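Glutamine--tRNA ligase (PDB 3TL4) attaches glutamine to tRNA(Gln) at the expense of ATP, this chain being its appended N-terminal tRNA-binding domain. Local coordinates at residues T139-L144 with P180-D185. Residues are numbered along the deposited sequence; the frame is centred on the assembly and turned at random.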
# COMPACT_ATOMS: atom_id res chain seq x y z
N THR A 139 13.33 0.49 31.37
CA THR A 139 14.76 0.36 31.53
C THR A 139 15.54 1.14 30.48
O THR A 139 16.55 1.77 30.80
CB THR A 139 15.19 -1.11 31.49
OG1 THR A 139 14.57 -1.80 32.59
CG2 THR A 139 16.69 -1.24 31.62
N GLU A 140 15.08 1.09 29.24
CA GLU A 140 15.84 1.66 28.12
C GLU A 140 15.42 3.10 27.80
O GLU A 140 16.20 3.89 27.24
CB GLU A 140 15.70 0.76 26.89
CG GLU A 140 16.16 -0.70 27.12
CD GLU A 140 17.66 -0.82 27.39
OE1 GLU A 140 18.45 -0.11 26.73
OE2 GLU A 140 18.05 -1.62 28.27
N ARG A 141 14.17 3.43 28.16
CA ARG A 141 13.61 4.76 27.98
C ARG A 141 13.58 5.18 26.53
O ARG A 141 13.25 4.39 25.67
CB ARG A 141 14.33 5.78 28.86
CG ARG A 141 14.11 5.52 30.34
CD ARG A 141 14.78 6.56 31.23
NE ARG A 141 14.24 7.89 30.96
CZ ARG A 141 13.05 8.33 31.36
NH1 ARG A 141 12.24 7.53 32.07
NH2 ARG A 141 12.67 9.56 31.06
N TYR A 142 13.92 6.44 26.27
CA TYR A 142 13.71 7.01 24.94
C TYR A 142 14.60 6.44 23.84
O TYR A 142 14.23 6.48 22.66
CB TYR A 142 13.77 8.54 24.97
CG TYR A 142 12.55 9.18 25.60
CD1 TYR A 142 12.56 9.55 26.94
CD2 TYR A 142 11.40 9.40 24.87
CE1 TYR A 142 11.45 10.12 27.53
CE2 TYR A 142 10.29 9.99 25.45
CZ TYR A 142 10.33 10.35 26.78
OH TYR A 142 9.24 10.93 27.37
N LYS A 143 15.75 5.90 24.21
CA LYS A 143 16.61 5.18 23.27
C LYS A 143 15.90 4.04 22.55
O LYS A 143 16.33 3.60 21.48
CB LYS A 143 17.84 4.62 23.99
CG LYS A 143 18.77 5.68 24.56
CD LYS A 143 19.92 5.04 25.32
CE LYS A 143 20.94 6.08 25.80
NZ LYS A 143 20.42 6.99 26.88
N LEU A 144 14.81 3.55 23.12
CA LEU A 144 14.10 2.40 22.56
C LEU A 144 12.98 2.81 21.60
O LEU A 144 12.42 1.96 20.91
CB LEU A 144 13.53 1.53 23.69
CG LEU A 144 12.92 0.18 23.32
CD1 LEU A 144 13.84 -0.58 22.37
CD2 LEU A 144 12.62 -0.66 24.57
N PRO A 180 8.69 13.26 30.91
CA PRO A 180 9.48 13.97 29.90
C PRO A 180 10.95 13.54 29.88
O PRO A 180 11.43 12.95 30.86
CB PRO A 180 9.34 15.45 30.31
CG PRO A 180 8.97 15.42 31.75
CD PRO A 180 8.20 14.15 31.97
N LYS A 181 11.63 13.80 28.77
CA LYS A 181 13.06 13.52 28.65
C LYS A 181 13.83 14.29 29.70
O LYS A 181 13.58 15.48 29.91
CB LYS A 181 13.56 13.91 27.26
CG LYS A 181 12.78 13.26 26.14
CD LYS A 181 13.55 13.32 24.85
CE LYS A 181 12.79 12.68 23.71
NZ LYS A 181 13.61 12.68 22.47
N ASP A 182 14.76 13.61 30.37
CA ASP A 182 15.59 14.23 31.38
C ASP A 182 17.05 13.75 31.28
O ASP A 182 17.47 13.25 30.24
CB ASP A 182 14.99 14.06 32.79
CG ASP A 182 14.87 12.60 33.21
OD1 ASP A 182 15.57 11.74 32.65
OD2 ASP A 182 14.08 12.32 34.14
N GLU A 183 17.82 13.92 32.35
CA GLU A 183 19.26 13.68 32.29
C GLU A 183 19.55 12.23 31.91
O GLU A 183 20.60 11.93 31.34
CB GLU A 183 19.96 14.06 33.60
CG GLU A 183 19.69 13.10 34.77
CD GLU A 183 18.26 13.20 35.36
OE1 GLU A 183 17.54 14.20 35.08
OE2 GLU A 183 17.87 12.28 36.11
N ARG A 184 18.62 11.34 32.25
CA ARG A 184 18.71 9.92 31.91
C ARG A 184 18.70 9.70 30.41
O ARG A 184 19.12 8.64 29.93
CB ARG A 184 17.53 9.15 32.50
CG ARG A 184 17.65 8.82 33.97
CD ARG A 184 16.36 8.15 34.44
NE ARG A 184 15.23 9.06 34.28
CZ ARG A 184 14.02 8.83 34.75
NH1 ARG A 184 13.74 7.71 35.41
NH2 ARG A 184 13.07 9.73 34.55
N ASP A 185 18.20 10.69 29.68
CA ASP A 185 17.99 10.51 28.25
C ASP A 185 19.02 11.22 27.38
O ASP A 185 18.87 11.27 26.17
CB ASP A 185 16.58 10.95 27.86
CG ASP A 185 15.53 10.29 28.73
OD1 ASP A 185 14.75 11.02 29.37
OD2 ASP A 185 15.50 9.05 28.78
O HOH W 1 11.11 11.78 33.14
O HOH W 2 16.77 7.55 27.09
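Arg141, just past helix 134-140, reaches across to Asp185. Its CB lies 3.5 Å from Asp185 OD2, CG stays farther from the same oxygen, and CD touches both that oxygen and Arg184 CD. A bend at chi3 (61°) turns the guanidinium side-on to the carboxylate, the two planes nearly coplanar. NE donates to Asp185 OD2 at 2.8 Å, somewhat tilted, while NH2 meets the syn lone pair of Asp185 OD1 at 3.1 Å in a straight bond (168°). CZ and NH1 face the Arg184 guanidinium, stacked flat, centres 3.5 Å apart; NH1 also makes a weak hydrogen bond to Leu178 O. The like charges are probably offset by Asp185 and by Asp182, which Arg184 grips with NE and NH2. This four-residue salt-bridge network joins the end of helix 134-140 to the loop after helix 166-178, near the C-terminal end of this tRNA-binding fragment. Asp182 OD1 also accepts from Arg184 N, an Asx turn, and Asp182 N donates to Asp185 OD1 at 2.8 Å, holding the carboxylate for Arg141. A methionine in place of Arg141 would probably leave Asp185 without its charged mate and Arg184 without its stacking partner. Alongside, Tyr142 takes Lys181 CG over its ring centre, a CH-pi contact of 3.8 Å to the centroid, and turns its edge to Asp185 OD2; its OH is hydrogen-bonded to Gly179 O.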